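Local coordinates for protein CRISPR system Cmr subunit Cmr6 (Pyrococcus furiosus, PDB 4W8V) that caps, together with Cmr1, the type III-B Cmr ribonucleoprotein, an RNA-binding CRISPR complex that protects the cell against mobile genetic elements, at residues F19-R24 against K199-L204; V27-E32 against F193-P198; L41-G46 against I150-A155; V47-G52 against F144-P149; K56-H61 against L229-K234. All blocks are in the same frame, centred on the assembly; numbering follows the deposited sequence.

This chain is the C-terminal, RAMP-superfamily part of Cmr6. Contacts 1 and 2 pair antiparallel strands in its two sheets, linked as the chain passes from strand 13-21 to 25-28 and from 192-197 to 202-209. Contact 4 sets the loop before helix 52-68 along strand 143-149, which borders strand 202-209 of contact 1. Backbone hydrogen bonds carry all three. Contact 3, near the surface and centred about 23 Å from the chain's centre, joins the end region of helix 34-43 to a loop by apolar and methyl-to-oxygen touches and a water. Contact 5, centred about 3 Å away, is almost wholly apolar; Ile50 of contact 4 packs on its Val231.

Contact 1: residues F19-R24 against K199-L204; sequences FKTQSR and KDVPFL
Phe19 and Phe203 exchange two nearly straight backbone hydrogen bonds, Phe19 N to Phe203 O at 2.8 Å and Phe203 N to Phe19 O at 2.6 Å. Beyond them the pairing turns to Thr21, which is gripped from three atoms: its N reaches Val201 O, its O receives Asp200 N on a lone pair at 2.9 Å, and its OG1 accepts Val201 N at 3.0 Å. The torsion that sets OG1 between the backbone N and the carbonyl carbon (chi1 45°) aims the hydroxyl at the turn before strand 202-209, where it also bonds to Pro198 O. Strands 13-21 and 202-209 are the two inner strands of a four-stranded antiparallel sheet whose order matches the ferredoxin-like fold of RAMP proteins. Lys20 and Pro202 form the non-hydrogen-bonded pair between, and Lys20 CA lies 3.2 Å from Val201 O. Lys20 and Asp200 run side by side; their charged ends stay 4.0 Å apart, NZ to OD1, and a water spans them, accepting from Lys20 NZ and donating to Asp200 OD1 and Thr21 O. On the opposite face Thr21 CG2 rests 4.0 Å from Phe203 CE1, while the Phe19 ring leads off to Phe219 and Leu226 of helix 212-228. Farther along, the extended Lys199 chain follows the backbone of residues 22-24, its CD 3.7 Å from Gln22 O.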
# COMPACT_ATOMS: atom_id res chain seq x y z
N PHE A 19 1.37 -4.99 13.72
CA PHE A 19 0.29 -5.53 12.89
C PHE A 19 0.43 -7.04 12.77
O PHE A 19 1.53 -7.56 12.69
CB PHE A 19 0.31 -4.88 11.50
CG PHE A 19 -0.09 -3.42 11.51
CD1 PHE A 19 0.73 -2.47 12.11
CD2 PHE A 19 -1.27 -3.01 10.91
CE1 PHE A 19 0.38 -1.13 12.13
CE2 PHE A 19 -1.64 -1.67 10.92
CZ PHE A 19 -0.82 -0.73 11.52
N LYS A 20 -0.70 -7.74 12.78
CA LYS A 20 -0.67 -9.18 12.53
C LYS A 20 -1.37 -9.45 11.22
O LYS A 20 -2.23 -8.68 10.82
CB LYS A 20 -1.33 -9.96 13.66
CG LYS A 20 -2.78 -9.58 13.92
CD LYS A 20 -3.33 -10.29 15.14
CE LYS A 20 -4.73 -9.81 15.50
NZ LYS A 20 -5.76 -10.32 14.56
N THR A 21 -0.98 -10.54 10.55
CA THR A 21 -1.63 -10.96 9.31
C THR A 21 -3.04 -11.47 9.62
O THR A 21 -3.18 -12.52 10.26
CB THR A 21 -0.81 -12.06 8.59
OG1 THR A 21 -0.38 -13.04 9.55
CG2 THR A 21 0.43 -11.46 7.91
N GLN A 22 -4.07 -10.74 9.21
CA GLN A 22 -5.44 -11.18 9.48
C GLN A 22 -5.81 -12.39 8.61
O GLN A 22 -6.48 -13.31 9.07
CB GLN A 22 -6.44 -10.04 9.26
CG GLN A 22 -7.87 -10.43 9.67
CD GLN A 22 -8.94 -9.49 9.11
OE1 GLN A 22 -8.94 -9.16 7.92
NE2 GLN A 22 -9.86 -9.07 9.97
N SER A 23 -5.36 -12.36 7.36
CA SER A 23 -5.46 -13.49 6.45
C SER A 23 -4.04 -13.87 6.02
O SER A 23 -3.08 -13.18 6.36
CB SER A 23 -6.34 -13.15 5.23
OG SER A 23 -5.85 -12.03 4.51
N ARG A 24 -3.89 -14.96 5.27
CA ARG A 24 -2.56 -15.37 4.86
C ARG A 24 -1.92 -14.35 3.93
O ARG A 24 -2.59 -13.68 3.12
CB ARG A 24 -2.59 -16.72 4.18
CG ARG A 24 -2.87 -17.85 5.10
CD ARG A 24 -3.21 -19.10 4.34
NE ARG A 24 -3.91 -20.02 5.22
CZ ARG A 24 -3.34 -21.07 5.79
NH1 ARG A 24 -2.06 -21.34 5.55
NH2 ARG A 24 -4.04 -21.84 6.60
N LYS A 199 -1.65 -16.85 9.17
CA LYS A 199 -2.29 -15.80 9.95
C LYS A 199 -1.57 -15.62 11.29
O LYS A 199 -0.89 -16.52 11.75
CB LYS A 199 -3.76 -16.12 10.21
CG LYS A 199 -4.56 -16.54 9.01
CD LYS A 199 -5.94 -16.99 9.43
CE LYS A 199 -6.80 -17.34 8.23
NZ LYS A 199 -8.17 -17.69 8.67
N ASP A 200 -1.74 -14.44 11.88
CA ASP A 200 -1.22 -14.11 13.21
C ASP A 200 0.30 -14.11 13.27
O ASP A 200 0.90 -14.52 14.25
CB ASP A 200 -1.77 -15.08 14.26
CG ASP A 200 -3.25 -14.94 14.44
OD1 ASP A 200 -3.74 -13.79 14.50
OD2 ASP A 200 -3.93 -15.99 14.50
N VAL A 201 0.91 -13.62 12.20
CA VAL A 201 2.33 -13.35 12.20
C VAL A 201 2.50 -11.85 12.40
O VAL A 201 1.85 -11.05 11.74
CB VAL A 201 2.98 -13.84 10.90
CG1 VAL A 201 4.43 -13.39 10.83
CG2 VAL A 201 2.85 -15.38 10.79
N PRO A 202 3.33 -11.46 13.37
CA PRO A 202 3.45 -10.05 13.72
C PRO A 202 4.46 -9.28 12.87
O PRO A 202 5.57 -9.77 12.65
CB PRO A 202 3.90 -10.08 15.18
CG PRO A 202 4.56 -11.40 15.35
CD PRO A 202 3.94 -12.35 14.39
N PHE A 203 4.07 -8.10 12.40
CA PHE A 203 4.92 -7.20 11.64
C PHE A 203 4.97 -5.84 12.32
O PHE A 203 3.97 -5.37 12.85
CB PHE A 203 4.43 -7.05 10.18
CG PHE A 203 4.72 -8.23 9.32
CD1 PHE A 203 3.96 -9.38 9.43
CD2 PHE A 203 5.75 -8.21 8.40
CE1 PHE A 203 4.24 -10.49 8.65
CE2 PHE A 203 6.03 -9.30 7.60
CZ PHE A 203 5.28 -10.44 7.73
N LEU A 204 6.14 -5.21 12.28
CA LEU A 204 6.24 -3.80 12.62
C LEU A 204 6.06 -2.94 11.37
O LEU A 204 6.68 -3.17 10.35
CB LEU A 204 7.58 -3.50 13.27
CG LEU A 204 7.70 -2.16 13.98
CD1 LEU A 204 6.98 -2.21 15.31
CD2 LEU A 204 9.15 -1.82 14.17
O HOH W 1 -5.48 -12.69 12.55

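Contact 2: residues V27-E32 against F193-P198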
# COMPACT_ATOMS: atom_id res chain seq x y z
N VAL A 27 3.92 -13.52 -0.47
CA VAL A 27 5.04 -12.62 -0.73
C VAL A 27 5.99 -13.22 -1.76
O VAL A 27 6.38 -14.36 -1.63
CB VAL A 27 5.84 -12.34 0.58
CG1 VAL A 27 6.92 -11.32 0.33
CG2 VAL A 27 4.90 -11.88 1.69
N GLY A 28 6.35 -12.45 -2.79
CA GLY A 28 7.33 -12.89 -3.76
C GLY A 28 8.75 -12.71 -3.26
O GLY A 28 9.10 -11.65 -2.72
N LEU A 29 9.57 -13.74 -3.42
CA LEU A 29 10.98 -13.62 -3.09
C LEU A 29 11.78 -13.06 -4.26
O LEU A 29 11.83 -13.67 -5.33
CB LEU A 29 11.54 -14.97 -2.67
CG LEU A 29 10.85 -15.56 -1.47
CD1 LEU A 29 11.09 -17.04 -1.48
CD2 LEU A 29 11.39 -14.93 -0.18
N GLY A 30 12.38 -11.90 -4.05
CA GLY A 30 13.16 -11.27 -5.10
C GLY A 30 14.57 -11.83 -5.13
O GLY A 30 14.80 -12.98 -4.76
N ASP A 31 15.50 -11.03 -5.62
CA ASP A 31 16.91 -11.31 -5.44
C ASP A 31 17.33 -10.80 -4.07
O ASP A 31 17.57 -9.61 -3.87
CB ASP A 31 17.76 -10.65 -6.53
CG ASP A 31 17.85 -11.51 -7.77
OD1 ASP A 31 18.76 -12.35 -7.84
OD2 ASP A 31 16.99 -11.34 -8.66
N GLU A 32 17.40 -11.73 -3.12
CA GLU A 32 17.77 -11.38 -1.74
C GLU A 32 19.26 -11.11 -1.64
O GLU A 32 20.08 -11.92 -2.04
CB GLU A 32 17.37 -12.48 -0.77
CG GLU A 32 15.89 -12.58 -0.55
CD GLU A 32 15.55 -13.37 0.70
OE1 GLU A 32 15.77 -14.60 0.70
OE2 GLU A 32 15.07 -12.76 1.69
N PHE A 193 9.26 -17.45 -7.12
CA PHE A 193 8.96 -18.08 -5.84
C PHE A 193 8.09 -17.20 -4.98
O PHE A 193 8.34 -16.02 -4.84
CB PHE A 193 10.22 -18.41 -5.06
CG PHE A 193 11.04 -19.52 -5.65
CD1 PHE A 193 10.63 -20.83 -5.53
CD2 PHE A 193 12.23 -19.25 -6.29
CE1 PHE A 193 11.40 -21.86 -6.05
CE2 PHE A 193 13.00 -20.26 -6.81
CZ PHE A 193 12.58 -21.57 -6.68
N PHE A 194 7.05 -17.79 -4.41
CA PHE A 194 6.17 -17.11 -3.46
C PHE A 194 6.06 -17.91 -2.17
O PHE A 194 5.79 -19.11 -2.21
CB PHE A 194 4.77 -16.91 -4.05
CG PHE A 194 4.66 -15.72 -4.95
CD1 PHE A 194 4.23 -14.50 -4.46
CD2 PHE A 194 5.00 -15.81 -6.30
CE1 PHE A 194 4.13 -13.40 -5.29
CE2 PHE A 194 4.91 -14.71 -7.15
CZ PHE A 194 4.47 -13.50 -6.64
N LEU A 195 6.30 -17.25 -1.04
CA LEU A 195 6.04 -17.82 0.26
C LEU A 195 4.70 -17.36 0.79
O LEU A 195 4.40 -16.16 0.77
CB LEU A 195 7.15 -17.43 1.25
CG LEU A 195 8.51 -18.07 0.98
CD1 LEU A 195 9.56 -17.51 1.96
CD2 LEU A 195 8.41 -19.59 1.07
N THR A 196 3.88 -18.30 1.25
CA THR A 196 2.63 -17.92 1.91
C THR A 196 2.84 -17.96 3.41
O THR A 196 3.29 -18.96 3.96
CB THR A 196 1.46 -18.84 1.53
OG1 THR A 196 1.22 -18.72 0.13
CG2 THR A 196 0.21 -18.44 2.29
N VAL A 197 2.53 -16.83 4.05
CA VAL A 197 2.75 -16.61 5.47
C VAL A 197 1.44 -16.81 6.21
O VAL A 197 0.42 -16.28 5.78
CB VAL A 197 3.31 -15.20 5.73
CG1 VAL A 197 3.34 -14.88 7.25
CG2 VAL A 197 4.68 -15.04 5.10
N PRO A 198 1.45 -17.59 7.31
CA PRO A 198 0.16 -17.89 7.94
C PRO A 198 -0.43 -16.70 8.66
O PRO A 198 0.20 -15.65 8.76
CB PRO A 198 0.50 -19.02 8.92
CG PRO A 198 1.98 -18.96 9.13
CD PRO A 198 2.56 -18.39 7.86
O HOH W 2 11.51 -15.80 -7.22
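This is an antiparallel strand pairing, Val27 and Gly28 against Phe193 to Leu195, at one border of the three-stranded sheet 25-28, 192-197, 161-165. Val27 and Leu195 form a hydrogen-bonded pair, each N reaching the other's O at 3.0 Å. A further bond, Leu29 N to Phe193 O at 3.0 Å, follows, and a water continues the series, donating to Leu29 O and accepting from Phe193 N. Gly28 faces Phe194 in the non-hydrogen-bonded position. With Phe194 CG anti to the carbonyl carbon (chi1 -82°), the ring is set against the glycine backbone: Gly28 CA sits 3.8 Å from the Phe194 centroid and 25° off its normal, a CH-pi contact displaced toward the rim. On the other face Leu29 crosses Leu195, with CD1 of Leu29 3.7 Å from CG of Leu195 and its CD2 near Leu195 CD1; the same Leu29 CD1 also meets Phe193 CB at 3.9 Å. Both leucines touch Arg40 of helix 34-43, while Val27 packs on Pro48 of the loop that follows that helix. Across the sheet, strand 161-165 takes the far side of 192-197, Leu162 touching both Phe193 and Leu195.

Contact 3: residues L41-G46 against I150-A155; sequences LLRNYG and IAEEIA
Ala151 packs against Arg43 and Asn44, near the end of helix 34-43, its single methyl touching two oxygens: Ala151 CB lies 3.2 Å from Arg43 O and 3.4 Å from Asn44 OD1. The same CB also sits over one face of the Arg43 guanidinium, toward its rim and 4.2 Å from NH2. Folding of the arginine chain at chi2 and chi3 (-75° and -67°) brings that group back across the loop. Glu152 OE1 is 4.3 Å from Arg43 NH2, opposite charges beyond salt-bridge distance. Tyr45, next in burial, adopts a left-handed backbone conformation directly before Gly46, and its side chain faces Ile154. The two side chains slide past each other in opposite directions, Tyr45 CD2 4.1 Å from Ile154 CD1, and Ala151 O lies at the ring edge. The contact joins the tail of helix 34-43 to the loop between strands 143-149 and 161-165. That loop begins in a short 3-10 turn, where Ile154 N returns to Ala151 O and Glu153 N to Ile150 O. A water joins the two segments: it accepts from Tyr45 OH at 2.6 Å and donates to Ala151 O at 2.7 Å and to Ile154 O, tying the phenol to the backbone of the turn. Ile154 also leans on Pro202 of strand 202-209.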
# COMPACT_ATOMS: atom_id res chain seq x y z
N LEU A 41 16.35 -15.88 7.43
CA LEU A 41 16.59 -17.26 7.84
C LEU A 41 16.84 -17.35 9.36
O LEU A 41 16.25 -18.19 10.03
CB LEU A 41 17.78 -17.85 7.08
CG LEU A 41 17.68 -17.97 5.55
CD1 LEU A 41 18.81 -18.83 5.00
CD2 LEU A 41 16.33 -18.53 5.09
N LEU A 42 17.67 -16.46 9.88
CA LEU A 42 18.24 -16.62 11.22
C LEU A 42 17.40 -15.97 12.32
O LEU A 42 17.43 -16.40 13.47
CB LEU A 42 19.66 -16.05 11.26
CG LEU A 42 20.66 -16.57 10.22
CD1 LEU A 42 21.78 -15.56 10.04
CD2 LEU A 42 21.23 -17.92 10.62
N ARG A 43 16.67 -14.92 11.96
CA ARG A 43 15.83 -14.21 12.91
C ARG A 43 14.35 -14.57 12.81
O ARG A 43 13.68 -14.75 13.83
CB ARG A 43 16.00 -12.71 12.70
CG ARG A 43 17.42 -12.23 12.87
CD ARG A 43 17.80 -12.21 14.36
NE ARG A 43 17.02 -11.19 15.06
CZ ARG A 43 16.37 -11.40 16.20
NH1 ARG A 43 16.41 -12.59 16.78
NH2 ARG A 43 15.70 -10.41 16.76
N ASN A 44 13.85 -14.66 11.58
CA ASN A 44 12.40 -14.66 11.39
C ASN A 44 11.75 -15.97 10.91
O ASN A 44 10.63 -15.95 10.44
CB ASN A 44 12.04 -13.55 10.40
CG ASN A 44 12.42 -12.18 10.91
OD1 ASN A 44 12.45 -11.94 12.12
ND2 ASN A 44 12.71 -11.27 9.97
N TYR A 45 12.44 -17.09 11.05
CA TYR A 45 11.92 -18.40 10.68
C TYR A 45 11.50 -18.49 9.21
O TYR A 45 10.59 -19.23 8.86
CB TYR A 45 10.72 -18.80 11.57
CG TYR A 45 10.94 -18.59 13.06
CD1 TYR A 45 11.39 -19.62 13.87
CD2 TYR A 45 10.67 -17.36 13.65
CE1 TYR A 45 11.57 -19.43 15.24
CE2 TYR A 45 10.86 -17.15 15.01
CZ TYR A 45 11.31 -18.19 15.80
OH TYR A 45 11.50 -17.97 17.15
N GLY A 46 12.18 -17.74 8.36
CA GLY A 46 11.92 -17.80 6.93
C GLY A 46 10.89 -16.80 6.44
O GLY A 46 10.65 -16.68 5.23
N ILE A 150 8.32 -9.33 13.51
CA ILE A 150 8.79 -9.16 14.88
C ILE A 150 9.10 -10.54 15.46
O ILE A 150 8.20 -11.23 15.96
CB ILE A 150 7.77 -8.42 15.74
CG1 ILE A 150 7.38 -7.12 15.03
CG2 ILE A 150 8.35 -8.18 17.15
CD1 ILE A 150 6.23 -6.35 15.63
N ALA A 151 10.36 -10.93 15.35
CA ALA A 151 10.78 -12.29 15.62
C ALA A 151 10.34 -12.77 17.01
O ALA A 151 9.75 -13.84 17.12
CB ALA A 151 12.28 -12.39 15.48
N GLU A 152 10.60 -11.98 18.04
CA GLU A 152 10.29 -12.38 19.41
C GLU A 152 8.81 -12.66 19.65
O GLU A 152 8.45 -13.48 20.49
CB GLU A 152 10.77 -11.33 20.42
CG GLU A 152 10.24 -9.93 20.22
CD GLU A 152 11.07 -9.12 19.23
OE1 GLU A 152 11.81 -9.73 18.42
OE2 GLU A 152 11.01 -7.87 19.27
N GLU A 153 7.93 -11.99 18.90
CA GLU A 153 6.50 -12.16 19.14
C GLU A 153 5.89 -13.23 18.26
O GLU A 153 4.68 -13.33 18.15
CB GLU A 153 5.78 -10.85 18.94
CG GLU A 153 6.33 -9.77 19.83
CD GLU A 153 5.41 -8.60 19.90
OE1 GLU A 153 4.20 -8.80 19.67
OE2 GLU A 153 5.90 -7.48 20.18
N ILE A 154 6.73 -14.06 17.67
CA ILE A 154 6.24 -15.17 16.89
C ILE A 154 6.18 -16.37 17.81
O ILE A 154 7.21 -16.89 18.24
CB ILE A 154 7.13 -15.43 15.66
CG1 ILE A 154 7.07 -14.21 14.73
CG2 ILE A 154 6.70 -16.70 14.96
CD1 ILE A 154 7.97 -14.28 13.49
N ALA A 155 4.96 -16.78 18.13
CA ALA A 155 4.70 -17.81 19.14
C ALA A 155 5.32 -19.14 18.75
O ALA A 155 6.31 -19.57 19.35
CB ALA A 155 3.21 -17.96 19.36
O HOH W 3 10.08 -16.22 18.45

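Contact 4: residues V47-G52 against F144-P149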
# COMPACT_ATOMS: atom_id res chain seq x y z
N VAL A 47 10.29 -16.06 7.36
CA VAL A 47 9.25 -15.10 7.01
C VAL A 47 9.83 -13.85 6.35
O VAL A 47 10.65 -13.15 6.95
CB VAL A 47 8.45 -14.72 8.28
CG1 VAL A 47 7.36 -13.70 7.99
CG2 VAL A 47 7.85 -15.97 8.88
N PRO A 48 9.42 -13.55 5.09
CA PRO A 48 10.00 -12.37 4.45
C PRO A 48 9.35 -11.08 4.92
O PRO A 48 8.35 -11.09 5.63
CB PRO A 48 9.73 -12.63 2.97
CG PRO A 48 8.48 -13.43 2.98
CD PRO A 48 8.59 -14.33 4.15
N TYR A 49 9.92 -9.94 4.57
CA TYR A 49 9.28 -8.68 4.94
C TYR A 49 8.42 -8.14 3.80
O TYR A 49 8.41 -8.68 2.69
CB TYR A 49 10.31 -7.62 5.34
CG TYR A 49 11.26 -7.20 4.23
CD1 TYR A 49 11.03 -6.03 3.50
CD2 TYR A 49 12.39 -7.94 3.94
CE1 TYR A 49 11.90 -5.63 2.50
CE2 TYR A 49 13.28 -7.54 2.94
CZ TYR A 49 13.04 -6.38 2.23
OH TYR A 49 13.94 -5.99 1.26
N ILE A 50 7.69 -7.08 4.12
CA ILE A 50 6.90 -6.34 3.14
C ILE A 50 7.61 -5.04 2.82
O ILE A 50 7.74 -4.19 3.70
CB ILE A 50 5.50 -6.02 3.68
CG1 ILE A 50 4.73 -7.32 3.98
CG2 ILE A 50 4.76 -5.13 2.71
CD1 ILE A 50 3.94 -7.28 5.29
N PRO A 51 8.05 -4.88 1.57
CA PRO A 51 8.78 -3.67 1.15
C PRO A 51 7.97 -2.40 1.36
O PRO A 51 6.77 -2.35 1.09
CB PRO A 51 9.03 -3.91 -0.35
CG PRO A 51 8.83 -5.34 -0.57
CD PRO A 51 7.88 -5.84 0.46
N GLY A 52 8.62 -1.36 1.86
CA GLY A 52 7.96 -0.09 2.08
C GLY A 52 7.44 0.54 0.80
O GLY A 52 6.53 1.37 0.84
N PHE A 144 8.46 5.71 3.77
CA PHE A 144 7.68 4.51 3.96
C PHE A 144 8.62 3.36 4.23
O PHE A 144 9.16 2.76 3.31
CB PHE A 144 6.80 4.22 2.74
CG PHE A 144 5.62 5.13 2.63
CD1 PHE A 144 5.74 6.37 2.00
CD2 PHE A 144 4.40 4.76 3.15
CE1 PHE A 144 4.65 7.22 1.92
CE2 PHE A 144 3.30 5.59 3.06
CZ PHE A 144 3.43 6.82 2.46
N PHE A 145 8.81 3.08 5.53
CA PHE A 145 9.71 2.03 5.96
C PHE A 145 9.20 0.67 5.57
O PHE A 145 8.00 0.47 5.35
CB PHE A 145 9.91 2.04 7.49
CG PHE A 145 10.61 3.26 8.01
CD1 PHE A 145 11.95 3.48 7.74
CD2 PHE A 145 9.93 4.18 8.79
CE1 PHE A 145 12.59 4.60 8.22
CE2 PHE A 145 10.55 5.30 9.27
CZ PHE A 145 11.89 5.52 8.99
N ASP A 146 10.13 -0.27 5.51
CA ASP A 146 9.76 -1.65 5.31
C ASP A 146 9.02 -2.17 6.53
O ASP A 146 9.31 -1.80 7.69
CB ASP A 146 11.01 -2.47 5.00
CG ASP A 146 11.68 -2.04 3.68
OD1 ASP A 146 11.07 -2.22 2.61
OD2 ASP A 146 12.78 -1.50 3.70
N ALA A 147 8.02 -3.02 6.27
CA ALA A 147 7.29 -3.68 7.33
C ALA A 147 7.98 -4.99 7.62
O ALA A 147 8.16 -5.81 6.73
CB ALA A 147 5.86 -3.91 6.94
N ILE A 148 8.34 -5.21 8.88
CA ILE A 148 9.27 -6.28 9.22
C ILE A 148 8.72 -7.23 10.31
O ILE A 148 8.08 -6.79 11.25
CB ILE A 148 10.60 -5.66 9.66
CG1 ILE A 148 10.35 -4.62 10.76
CG2 ILE A 148 11.27 -4.98 8.48
CD1 ILE A 148 11.41 -3.59 10.91
N PRO A 149 8.94 -8.54 10.13
CA PRO A 149 8.52 -9.55 11.10
C PRO A 149 9.14 -9.28 12.47
O PRO A 149 10.32 -8.98 12.55
CB PRO A 149 9.06 -10.86 10.51
CG PRO A 149 9.20 -10.60 9.09
CD PRO A 149 9.60 -9.16 8.97
O HOH W 4 13.51 -3.24 0.59
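Ile50 and Ala147 make the tight centre, a single antiparallel hydrogen-bonded bridge in which Ile50 N meets Ala147 O at 2.9 Å and Ala147 N meets Ile50 O at 2.8 Å. Their CB atoms touch at 3.9 Å on the inner side, where Phe203 covers Ile50 and Ile55 covers both. Gly52 is packed as closely: its CA rests 3.3 Å from both Phe144 O and Phe145 O, the approach to Phe144 O being a CA-H...O contact. Asp146 OD1 accepts Gly52 N at 2.7 Å, approached from above the carboxylate plane. This bond falls at the first turn of helix 52-68, with Pro51 in the N-cap position, and so ties the helix start to strand 143-149, an outer strand of the ferredoxin-like sheet; the carboxylate's charge would suit the positive end of the helix dipole. At the other end the Val47 and Pro149 side chains slide past each other in opposite directions. The looser part is the ring and hydroxyl end of Tyr49, whose CG, between the backbone N and the carbonyl carbon (chi1 64°), carries the ring obliquely across the Asp146 carboxylate, planes 72° apart and CE1 3.5 Å from OD1. A water bonded to Tyr49 OH donates only weakly to that same OD1.

Contact 5: residues K56-H61 against L229-K234; sequences KGVTRH and LGVGAK
The backbones of helix 52-68 and the loop leaving helix 212-228 stay well apart, the nearest pair being Val58 and Val231 with CA atoms 7.0 Å from each other, and the loop turns at Gly230, the first residue past helix 212-228, with phi 96°. Val58 meets the loop with both its methyls. With CG1 between the backbone N and the carbonyl carbon (chi1 66°), CG2 is left anti to the N and enters the bend, 3.7 Å from Leu229 CB and 3.4 Å from Gly230 O. Val58 CG1 goes the other way and meets Val231 CG1 at 3.8 Å, the two valine side chains crossing at about a right angle. One turn on in the helix, His61 flanks Leu229 obliquely, ND1 4.1 Å from CD1, while its ring makes an edge-to-face contact with Tyr172. The same Leu229 methyl also nears Val58 O, so the leucine spans the helix turn between Val58 and His61. The run from Gly230 onward, with Gly232 and Gly240, is consistent with the glycine-rich loop of RAMP proteins, which in relatives contacts RNA. Val231 is paired through its backbone with Gly240 and packs on Leu226 and Leu25. The segments meet through methyl and methylene groups, two methyl-to-carbonyl touches and the flank of the imidazole; their relative position thus rests on apolar fit rather than on directed bonds between them.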
# COMPACT_ATOMS: atom_id res chain seq x y z
N LYS A 56 3.80 1.89 0.31
CA LYS A 56 3.54 3.17 -0.36
C LYS A 56 2.59 3.04 -1.55
O LYS A 56 1.68 3.85 -1.71
CB LYS A 56 4.86 3.77 -0.84
CG LYS A 56 4.75 5.19 -1.32
CD LYS A 56 6.08 5.72 -1.79
CE LYS A 56 6.04 7.23 -1.86
NZ LYS A 56 7.25 7.84 -2.47
N GLY A 57 2.81 2.03 -2.39
CA GLY A 57 1.97 1.78 -3.55
C GLY A 57 0.51 1.55 -3.23
O GLY A 57 -0.37 2.23 -3.76
N VAL A 58 0.23 0.57 -2.38
CA VAL A 58 -1.14 0.30 -1.97
C VAL A 58 -1.80 1.53 -1.30
O VAL A 58 -2.99 1.77 -1.49
CB VAL A 58 -1.22 -0.92 -1.04
CG1 VAL A 58 -0.52 -0.64 0.30
CG2 VAL A 58 -2.67 -1.34 -0.83
N THR A 59 -1.02 2.32 -0.56
CA THR A 59 -1.55 3.52 0.09
C THR A 59 -1.81 4.65 -0.92
O THR A 59 -2.80 5.34 -0.81
CB THR A 59 -0.60 4.04 1.21
OG1 THR A 59 -0.40 3.02 2.17
CG2 THR A 59 -1.21 5.23 1.92
N ARG A 60 -0.89 4.85 -1.86
CA ARG A 60 -1.12 5.65 -3.06
C ARG A 60 -2.44 5.27 -3.74
O ARG A 60 -3.29 6.11 -4.03
CB ARG A 60 -0.02 5.44 -4.11
CG ARG A 60 1.27 6.21 -4.00
CD ARG A 60 2.01 5.96 -5.33
NE ARG A 60 3.43 6.31 -5.31
CZ ARG A 60 3.92 7.49 -5.67
NH1 ARG A 60 3.09 8.45 -6.05
NH2 ARG A 60 5.22 7.71 -5.64
N HIS A 61 -2.57 3.98 -4.02
CA HIS A 61 -3.69 3.42 -4.75
C HIS A 61 -5.00 3.76 -4.08
O HIS A 61 -5.97 4.16 -4.73
CB HIS A 61 -3.54 1.91 -4.86
CG HIS A 61 -4.63 1.24 -5.63
ND1 HIS A 61 -5.86 0.93 -5.07
CD2 HIS A 61 -4.68 0.77 -6.90
CE1 HIS A 61 -6.61 0.33 -5.97
NE2 HIS A 61 -5.93 0.22 -7.09
N LEU A 229 -7.33 -3.13 1.71
CA LEU A 229 -6.84 -3.46 0.37
C LEU A 229 -5.85 -4.63 0.39
O LEU A 229 -5.94 -5.54 -0.42
CB LEU A 229 -6.19 -2.23 -0.27
CG LEU A 229 -7.16 -1.06 -0.42
CD1 LEU A 229 -6.51 0.14 -1.10
CD2 LEU A 229 -8.38 -1.49 -1.20
N GLY A 230 -4.90 -4.61 1.31
CA GLY A 230 -3.96 -5.70 1.41
C GLY A 230 -2.65 -5.48 0.68
O GLY A 230 -2.57 -4.67 -0.25
N VAL A 231 -1.61 -6.19 1.13
CA VAL A 231 -0.32 -6.19 0.46
C VAL A 231 0.05 -7.60 0.06
O VAL A 231 -0.62 -8.57 0.45
CB VAL A 231 0.80 -5.62 1.36
CG1 VAL A 231 0.79 -4.10 1.36
CG2 VAL A 231 0.66 -6.19 2.77
N GLY A 232 1.11 -7.72 -0.72
CA GLY A 232 1.52 -9.01 -1.24
C GLY A 232 0.68 -9.33 -2.46
O GLY A 232 0.01 -8.45 -3.01
N ALA A 233 0.67 -10.61 -2.84
CA ALA A 233 -0.02 -11.05 -4.04
C ALA A 233 -1.38 -11.66 -3.71
O ALA A 233 -1.69 -11.95 -2.53
CB ALA A 233 0.83 -12.07 -4.77
N LYS A 234 -2.20 -11.83 -4.75
CA LYS A 234 -3.54 -12.40 -4.63
C LYS A 234 -4.42 -11.66 -3.62
O LYS A 234 -5.27 -12.26 -2.97
CB LYS A 234 -3.43 -13.88 -4.25
CG LYS A 234 -2.78 -14.72 -5.32
CD LYS A 234 -3.05 -16.20 -5.11
CE LYS A 234 -2.17 -16.78 -4.00
NZ LYS A 234 -2.40 -18.24 -3.78